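Local atomic coordinates of telomerase reverse transcriptase (Candida tropicalis MYA-3404, PDB entry 6ZD1), a protein that probably copies a template within the telomerase RNA into simple DNA repeats at chromosome ends, as the reverse transcriptase subunit of telomerase. Residues S469-F472 / C473-Y477; S595-E599 / F600-F604; N607-E610 / T611-E614; E671-L674 / T675-I679. One frame throughout, in Å; residues are numbered along the deposited sequence.

In the fold
Four local contacts follow one another along the chain, each between residues only a few positions apart. Contact 1 opens helix 469-484 in the reverse transcriptase region. Contact 2 is the bend that leaves helix 582-596, contact 3 the start of helix 609-637 and contact 4 a part of helix 670-684. The last three belong to one helical bundle: contacts 2 and 3 touch, with centres about 11 Å apart, as do contacts 3 and 4, about 12 Å apart. Contact 1 stands off, its centre about 15 Å from that of contact 3 and about 25 Å from that of contact 4. Contacts 2 to 4 thus lie in the helical C-terminal region, consistent with the thumb-like extension of telomerase reverse transcriptases.

Contact 1: residues S469-F472 / C473-Y477; sequences SGIF and CDILY
Ile471 and Ile475, one helical turn apart, meet through their CG1 methylenes, Ile471 CG1 lying 4.3 Å from Ile475 CG1. The two reach this meeting by different torsions. In Ile471 the CG1 branch is anti to the backbone N (chi1 -168°), whereas in Ile475 it is anti to the carbonyl carbon (chi1 -70°), which sets Ile475 CG1 against the carbonyl of the residue a turn earlier, 3.2 Å from Ile471 O. That oxygen is already taken by the backbone: Ile475 N donates to Ile471 O at 2.8 Å, and the same i to i+4 pattern joins Cys473 to Ser469, Asp474 to Gly470 and Leu476 to Phe472. Beta-branched isoleucine suits this buried face because it fills space close to the main chain. The Asp474 carboxylate makes salt bridges through OD1 with Arg499 and Arg296; an acid suits a place between two arginines. Cys473 SG, anti to the backbone N (chi1 -173°), stands out from the helix and lies over one face of the Tyr477 ring, toward the rim. Around this first part of helix 469-484, within the reverse transcriptase domain, Phe472 packs on Leu352 and Ile356 of helix 349-359, Ile471 and Ile475 rest on Leu288 of helix 263-298, which also carries Arg296, Cys473 meets Cys343 and Tyr344 of helix 343-346, and Arg499 reaches in from strand 495-500.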
# COMPACT_ATOMS: atom_id res chain seq x y z
N SER A 469 -8.14 10.79 6.79
CA SER A 469 -6.94 11.54 7.15
C SER A 469 -6.25 12.11 5.92
O SER A 469 -5.84 13.28 5.90
CB SER A 469 -5.98 10.66 7.94
OG SER A 469 -6.59 10.20 9.14
N GLY A 470 -6.12 11.30 4.86
CA GLY A 470 -5.46 11.78 3.66
C GLY A 470 -6.22 12.91 3.00
O GLY A 470 -5.63 13.93 2.62
N ILE A 471 -7.54 12.78 2.89
CA ILE A 471 -8.30 13.83 2.23
C ILE A 471 -8.42 15.05 3.14
O ILE A 471 -8.53 16.18 2.66
CB ILE A 471 -9.68 13.31 1.78
CG1 ILE A 471 -10.34 14.32 0.85
CG2 ILE A 471 -10.57 13.01 2.98
CD1 ILE A 471 -11.44 13.73 -0.01
N PHE A 472 -8.38 14.85 4.47
CA PHE A 472 -8.31 15.99 5.37
C PHE A 472 -7.09 16.85 5.04
O PHE A 472 -7.22 18.05 4.77
CB PHE A 472 -8.25 15.52 6.82
CG PHE A 472 -9.57 15.11 7.40
CD1 PHE A 472 -10.76 15.46 6.77
CD2 PHE A 472 -9.64 14.38 8.58
CE1 PHE A 472 -11.98 15.08 7.30
CE2 PHE A 472 -10.86 14.00 9.12
CZ PHE A 472 -12.03 14.36 8.48
N CYS A 473 -5.91 16.23 4.99
CA CYS A 473 -4.69 16.97 4.70
C CYS A 473 -4.75 17.61 3.32
O CYS A 473 -4.20 18.70 3.11
CB CYS A 473 -3.49 16.04 4.82
SG CYS A 473 -1.87 16.82 4.70
N ASP A 474 -5.44 16.96 2.37
CA ASP A 474 -5.57 17.53 1.03
C ASP A 474 -6.48 18.75 1.04
O ASP A 474 -6.17 19.76 0.39
CB ASP A 474 -6.11 16.46 0.08
CG ASP A 474 -5.89 16.81 -1.38
OD1 ASP A 474 -5.27 17.86 -1.67
OD2 ASP A 474 -6.34 16.03 -2.25
N ILE A 475 -7.59 18.68 1.76
CA ILE A 475 -8.50 19.82 1.86
C ILE A 475 -7.79 21.02 2.48
O ILE A 475 -7.87 22.14 1.98
CB ILE A 475 -9.76 19.44 2.66
CG1 ILE A 475 -10.64 18.47 1.88
CG2 ILE A 475 -10.55 20.69 3.04
CD1 ILE A 475 -11.84 17.99 2.67
N LEU A 476 -7.09 20.79 3.60
CA LEU A 476 -6.47 21.90 4.32
C LEU A 476 -5.35 22.54 3.51
O LEU A 476 -5.30 23.77 3.38
CB LEU A 476 -5.95 21.41 5.68
CG LEU A 476 -5.28 22.47 6.56
CD1 LEU A 476 -6.19 23.68 6.73
CD2 LEU A 476 -4.91 21.91 7.92
N TYR A 477 -4.46 21.73 2.94
CA TYR A 477 -3.33 22.30 2.20
C TYR A 477 -3.77 22.92 0.88
O TYR A 477 -3.17 23.90 0.43
CB TYR A 477 -2.25 21.23 1.97
CG TYR A 477 -1.32 21.02 3.15
CD1 TYR A 477 -1.57 21.60 4.39
CD2 TYR A 477 -0.17 20.24 3.02
CE1 TYR A 477 -0.71 21.40 5.46
CE2 TYR A 477 0.69 20.04 4.08
CZ TYR A 477 0.42 20.62 5.30
OH TYR A 477 1.28 20.42 6.36

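Contact 2: residues S595-E599 / F600-F604; sequences SNLSE and FLLDF
Ser598 and Phe600 form the tight part of this turn. The Ser598 CB methylene sits over one face of the Phe600 ring, 3.6 Å from its centroid and 26° off the ring normal, a CH-pi contact displaced toward the rim, where Ser598 CB comes within 3.3 Å of Phe600 CZ. What folds the ring back over the serine is the Phe600 first torsion: CG stands between the backbone N and the carbonyl carbon (chi1 49°). Serine is small enough to sit under the ring, and its hydroxyl makes a weak hydrogen bond to Arg190 O; Arg190 also engages the ring in a cation-pi contact. The Leu601 CD2 methyl lies at the ring edge, in its plane.

The chain here leaves helix 582-596 through an inverse gamma turn centred on Leu597 and then turns through two i to i+3 bonds. Leu602 N donates to Glu599 O at 3.0 Å, coming from above the carbonyl plane, and Leu601 N makes a weak bond of 3.4 Å to Ser598 O. This short linker is how the chain passes to helix 609-637.

A lighter touch joins two leucines on the buried side. Leu597 and Leu602 cross at about a right angle and meet by single methyls, Leu597 CD1 to Leu602 CD2 at 4.2 Å; both also pack on helix 642-664, which suits their apolar branches. Toward solvent the contact is looser. Partly exposed Glu599, its chain extended beyond CG, touches Lys659 and Val663 of helix 642-664, while the carboxylate of Asp603, also partly exposed, turns to Ser606 OG.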
# COMPACT_ATOMS: atom_id res chain seq x y z
N SER A 595 6.53 -8.42 -5.29
CA SER A 595 7.55 -7.89 -4.39
C SER A 595 7.52 -6.37 -4.35
O SER A 595 7.87 -5.78 -3.32
CB SER A 595 8.93 -8.38 -4.82
OG SER A 595 9.94 -7.87 -3.97
N ASN A 596 7.11 -5.72 -5.44
CA ASN A 596 7.08 -4.27 -5.48
C ASN A 596 5.69 -3.69 -5.27
O ASN A 596 5.56 -2.47 -5.16
CB ASN A 596 7.64 -3.77 -6.82
CG ASN A 596 9.10 -4.10 -7.00
OD1 ASN A 596 9.98 -3.34 -6.57
ND2 ASN A 596 9.39 -5.23 -7.62
N LEU A 597 4.65 -4.53 -5.19
CA LEU A 597 3.28 -4.05 -5.03
C LEU A 597 2.97 -3.98 -3.53
O LEU A 597 2.28 -4.83 -2.97
CB LEU A 597 2.31 -4.95 -5.77
CG LEU A 597 0.85 -4.47 -5.79
CD1 LEU A 597 0.70 -3.27 -6.72
CD2 LEU A 597 -0.09 -5.60 -6.18
N SER A 598 3.49 -2.94 -2.89
CA SER A 598 3.34 -2.78 -1.46
C SER A 598 1.96 -2.22 -1.10
O SER A 598 1.27 -1.61 -1.92
CB SER A 598 4.43 -1.87 -0.92
OG SER A 598 5.72 -2.33 -1.30
N GLU A 599 1.58 -2.44 0.16
CA GLU A 599 0.24 -2.05 0.60
C GLU A 599 0.05 -0.54 0.60
O GLU A 599 -1.05 -0.06 0.29
CB GLU A 599 -0.03 -2.60 2.01
CG GLU A 599 -0.11 -4.12 2.08
CD GLU A 599 -0.34 -4.63 3.50
OE1 GLU A 599 -0.52 -3.80 4.42
OE2 GLU A 599 -0.35 -5.86 3.69
N PHE A 600 1.09 0.23 0.92
CA PHE A 600 0.93 1.68 1.06
C PHE A 600 0.62 2.35 -0.27
O PHE A 600 0.07 3.47 -0.27
CB PHE A 600 2.18 2.31 1.68
CG PHE A 600 3.44 1.89 1.01
CD1 PHE A 600 3.75 2.32 -0.26
CD2 PHE A 600 4.33 1.06 1.66
CE1 PHE A 600 4.90 1.93 -0.89
CE2 PHE A 600 5.49 0.66 1.04
CZ PHE A 600 5.76 1.10 -0.24
N LEU A 601 0.97 1.73 -1.39
CA LEU A 601 0.67 2.31 -2.69
C LEU A 601 -0.70 1.90 -3.20
O LEU A 601 -1.09 2.32 -4.30
CB LEU A 601 1.75 1.92 -3.70
CG LEU A 601 2.99 2.79 -3.55
CD1 LEU A 601 3.94 2.63 -4.72
CD2 LEU A 601 2.62 4.26 -3.34
N LEU A 602 -1.44 1.11 -2.43
CA LEU A 602 -2.85 0.88 -2.67
C LEU A 602 -3.71 1.51 -1.58
O LEU A 602 -4.93 1.39 -1.62
CB LEU A 602 -3.13 -0.62 -2.76
CG LEU A 602 -2.19 -1.38 -3.69
CD1 LEU A 602 -2.48 -2.87 -3.66
CD2 LEU A 602 -2.29 -0.85 -5.11
N ASP A 603 -3.08 2.20 -0.62
CA ASP A 603 -3.77 2.79 0.52
C ASP A 603 -4.52 4.04 0.07
O ASP A 603 -3.90 5.04 -0.32
CB ASP A 603 -2.76 3.09 1.63
CG ASP A 603 -3.40 3.65 2.90
OD1 ASP A 603 -3.88 4.80 2.88
OD2 ASP A 603 -3.42 2.94 3.92
N PHE A 604 -5.85 3.98 0.11
CA PHE A 604 -6.71 5.10 -0.25
C PHE A 604 -6.89 6.08 0.90
O PHE A 604 -7.45 7.16 0.69
CB PHE A 604 -8.07 4.58 -0.72
CG PHE A 604 -8.78 5.49 -1.68
CD1 PHE A 604 -10.08 5.22 -2.07
CD2 PHE A 604 -8.14 6.60 -2.21
CE1 PHE A 604 -10.74 6.05 -2.96
CE2 PHE A 604 -8.80 7.44 -3.09
CZ PHE A 604 -10.10 7.16 -3.47

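Contact 3: residues N607-E610 / T611-E614; sequences NSLE and TIRE
Ser608 OG is the polar atom around which this helix start gathers. Thr611 N donates to Ser608 OG in a weak bond of 3.3 Å, and Glu610 OE2 lies 3.1 Å from Ser608 OG, although the hydroxyl proton has a second possible acceptor, Asn307 O. Thr611 OG1 also lies close, 3.2 Å from Ser608 OG, and is itself hydrogen-bonded to Asn307 O. Ser608 is the N-cap of helix 609-637. Its hydroxyl is folded between the backbone N and the carbonyl carbon (chi1 66°), which brings OG back toward the amide of Thr611 in the first turn; a short hydroxyl side chain suits that task. Glu610 bends at chi2, 93°, to carry its carboxylate toward the same oxygen.

The next bonds are ordinary helical ones, the shortest being Arg613 N to Leu609 O at 2.7 Å. Beside them lies an apolar side. Asn607 CB meets Thr611 CG2 at 3.9 Å, the two side chains crossing at about a right angle, while the Asn607 amide nitrogen is held by Asp603 O. Leu609 CD2 touches Ile612 CD1 at 4.1 Å; buried Ile612 and partly exposed Leu609 suit an apolar patch against Phe604. Arg613 turns its end away to a salt bridge with Asp617.

An acidic group near a helix N-terminus would be favoured by the helix dipole, and Glu610 stands within that first turn. Glu614 is bound instead by Ser308 OG and by Asn310 N in the first turn of helix 309-326, which would probably favour its charged form.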
# COMPACT_ATOMS: atom_id res chain seq x y z
N ASN A 607 -3.43 8.22 -0.12
CA ASN A 607 -3.13 8.62 -1.49
C ASN A 607 -4.42 8.82 -2.27
O ASN A 607 -5.48 8.29 -1.92
CB ASN A 607 -2.27 7.56 -2.22
CG ASN A 607 -1.11 7.08 -1.38
OD1 ASN A 607 -0.04 7.69 -1.36
ND2 ASN A 607 -1.31 5.96 -0.69
N SER A 608 -4.31 9.59 -3.35
CA SER A 608 -5.40 9.75 -4.29
C SER A 608 -5.44 8.57 -5.25
O SER A 608 -4.49 7.79 -5.37
CB SER A 608 -5.26 11.06 -5.08
OG SER A 608 -4.11 11.02 -5.91
N LEU A 609 -6.58 8.42 -5.93
CA LEU A 609 -6.72 7.34 -6.91
C LEU A 609 -5.74 7.49 -8.06
O LEU A 609 -5.20 6.50 -8.55
CB LEU A 609 -8.15 7.28 -7.44
CG LEU A 609 -9.11 6.37 -6.68
CD1 LEU A 609 -10.38 6.14 -7.49
CD2 LEU A 609 -8.43 5.05 -6.36
N GLU A 610 -5.50 8.73 -8.50
CA GLU A 610 -4.53 8.94 -9.57
C GLU A 610 -3.13 8.51 -9.14
O GLU A 610 -2.36 8.00 -9.96
CB GLU A 610 -4.50 10.42 -9.99
CG GLU A 610 -5.84 10.99 -10.44
CD GLU A 610 -6.60 11.65 -9.31
OE1 GLU A 610 -7.80 11.94 -9.49
OE2 GLU A 610 -5.99 11.89 -8.24
N THR A 611 -2.81 8.68 -7.86
CA THR A 611 -1.54 8.20 -7.34
C THR A 611 -1.53 6.68 -7.23
O THR A 611 -0.54 6.03 -7.60
CB THR A 611 -1.24 8.84 -5.99
OG1 THR A 611 -1.00 10.24 -6.17
CG2 THR A 611 -0.02 8.19 -5.34
N ILE A 612 -2.62 6.09 -6.74
CA ILE A 612 -2.72 4.63 -6.70
C ILE A 612 -2.59 4.07 -8.11
O ILE A 612 -1.84 3.11 -8.35
CB ILE A 612 -4.03 4.19 -6.04
CG1 ILE A 612 -4.02 4.49 -4.55
CG2 ILE A 612 -4.26 2.70 -6.27
CD1 ILE A 612 -5.31 4.13 -3.86
N ARG A 613 -3.30 4.67 -9.06
CA ARG A 613 -3.29 4.16 -10.43
C ARG A 613 -1.89 4.24 -11.03
O ARG A 613 -1.37 3.24 -11.54
CB ARG A 613 -4.30 4.93 -11.26
CG ARG A 613 -4.13 4.79 -12.76
CD ARG A 613 -3.70 6.10 -13.37
NE ARG A 613 -3.80 6.08 -14.82
CZ ARG A 613 -3.69 7.15 -15.59
NH1 ARG A 613 -3.47 8.34 -15.04
NH2 ARG A 613 -3.80 7.04 -16.91
N GLU A 614 -1.25 5.41 -10.92
CA GLU A 614 0.07 5.59 -11.52
C GLU A 614 1.10 4.66 -10.89
O GLU A 614 2.04 4.22 -11.57
CB GLU A 614 0.50 7.05 -11.40
CG GLU A 614 -0.27 7.98 -12.33
CD GLU A 614 0.05 9.45 -12.11
OE1 GLU A 614 1.06 9.74 -11.43
OE2 GLU A 614 -0.72 10.30 -12.60

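Contact 4: residues E671-L674 / T675-I679; sequences EYLL and TCIKI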
# COMPACT_ATOMS: atom_id res chain seq x y z
N GLU A 671 -13.31 -0.53 -10.00
CA GLU A 671 -13.73 -0.34 -11.38
C GLU A 671 -12.79 0.62 -12.11
O GLU A 671 -12.27 0.30 -13.18
CB GLU A 671 -15.17 0.18 -11.43
CG GLU A 671 -16.21 -0.87 -11.13
CD GLU A 671 -16.85 -1.43 -12.39
OE1 GLU A 671 -17.98 -1.01 -12.71
OE2 GLU A 671 -16.21 -2.26 -13.06
N TYR A 672 -12.54 1.79 -11.51
CA TYR A 672 -11.62 2.74 -12.12
C TYR A 672 -10.24 2.13 -12.31
O TYR A 672 -9.58 2.34 -13.33
CB TYR A 672 -11.55 4.01 -11.26
CG TYR A 672 -10.56 5.05 -11.74
CD1 TYR A 672 -10.90 5.97 -12.73
CD2 TYR A 672 -9.28 5.13 -11.20
CE1 TYR A 672 -10.00 6.93 -13.16
CE2 TYR A 672 -8.37 6.08 -11.63
CZ TYR A 672 -8.73 6.98 -12.61
OH TYR A 672 -7.83 7.93 -13.03
N LEU A 673 -9.80 1.31 -11.34
CA LEU A 673 -8.46 0.74 -11.43
C LEU A 673 -8.41 -0.37 -12.48
O LEU A 673 -7.41 -0.49 -13.20
CB LEU A 673 -8.02 0.21 -10.06
CG LEU A 673 -6.54 -0.13 -9.93
CD1 LEU A 673 -5.68 1.09 -10.20
CD2 LEU A 673 -6.25 -0.70 -8.55
N LEU A 674 -9.46 -1.18 -12.57
CA LEU A 674 -9.47 -2.26 -13.55
C LEU A 674 -9.37 -1.72 -14.97
O LEU A 674 -8.64 -2.28 -15.80
CB LEU A 674 -10.74 -3.11 -13.39
CG LEU A 674 -10.88 -4.32 -14.31
CD1 LEU A 674 -9.67 -5.21 -14.19
CD2 LEU A 674 -12.15 -5.10 -13.98
N THR A 675 -10.08 -0.63 -15.27
CA THR A 675 -10.03 -0.10 -16.62
C THR A 675 -8.73 0.66 -16.89
O THR A 675 -8.24 0.65 -18.03
CB THR A 675 -11.24 0.80 -16.89
OG1 THR A 675 -11.25 1.90 -15.98
CG2 THR A 675 -12.53 -0.00 -16.72
N CYS A 676 -8.14 1.29 -15.87
CA CYS A 676 -6.80 1.84 -16.05
C CYS A 676 -5.78 0.74 -16.29
O CYS A 676 -4.82 0.94 -17.06
CB CYS A 676 -6.40 2.67 -14.83
SG CYS A 676 -7.21 4.28 -14.72
N ILE A 677 -5.97 -0.43 -15.68
CA ILE A 677 -5.08 -1.56 -15.93
C ILE A 677 -5.20 -2.02 -17.37
O ILE A 677 -4.19 -2.29 -18.04
CB ILE A 677 -5.38 -2.70 -14.95
CG1 ILE A 677 -4.93 -2.34 -13.53
CG2 ILE A 677 -4.71 -3.99 -15.40
CD1 ILE A 677 -5.37 -3.36 -12.50
N LYS A 678 -6.43 -2.12 -17.88
CA LYS A 678 -6.62 -2.53 -19.27
C LYS A 678 -5.92 -1.56 -20.22
O LYS A 678 -5.23 -1.98 -21.15
CB LYS A 678 -8.11 -2.60 -19.60
CG LYS A 678 -8.89 -3.62 -18.78
CD LYS A 678 -10.36 -3.57 -19.14
CE LYS A 678 -11.16 -4.59 -18.36
NZ LYS A 678 -12.59 -4.54 -18.76
N ILE A 679 -6.08 -0.26 -19.98
CA ILE A 679 -5.45 0.73 -20.86
C ILE A 679 -3.94 0.64 -20.77
O ILE A 679 -3.24 0.66 -21.79
CB ILE A 679 -5.96 2.14 -20.51
CG1 ILE A 679 -7.48 2.20 -20.72
CG2 ILE A 679 -5.24 3.19 -21.34
CD1 ILE A 679 -8.10 3.51 -20.31
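A regular alpha-helical stretch of about two turns, part of helix 670-684, links these residues by i to i+4 bonds, from Thr675 N to Glu671 O at 3.2 Å through to Lys678 N to Leu674 O at 3.0 Å. Within it lies a Cys sulfur-aromatic contact: Cys676 SG sits over one face of the Tyr672 ring, 3.9 Å from its centroid and 20° off the normal, shifted toward the rim. Tyr672 CG is anti to the backbone N (chi1 176°), which leans the ring outward and toward the next turn, where the sulfur lies. A polarisable thiol suits an aromatic face; Tyr672 also touches Leu609, and Cys676 touches Arg613, of helix 609-637.

On the buried side, Leu673 CG approaches Ile677 CD1 at 4.3 Å, and Ile677 packs on Ile653 and Thr656 of helix 642-664. Lys678, extended beyond CG, lays its methylenes past Leu674, with Lys678 CE 4.1 Å from Leu674 CG, and delivers its ammonium to Leu701 O and Tyr699 O; a long chain bridges that span. Thr675 OG1 (chi1 61°) bends back to the carbonyl three residues earlier: Tyr672 O accepts both Cys676 N, at 3.1 Å, and Thr675 OG1, at 3.2 Å, from the same face of its carbonyl plane.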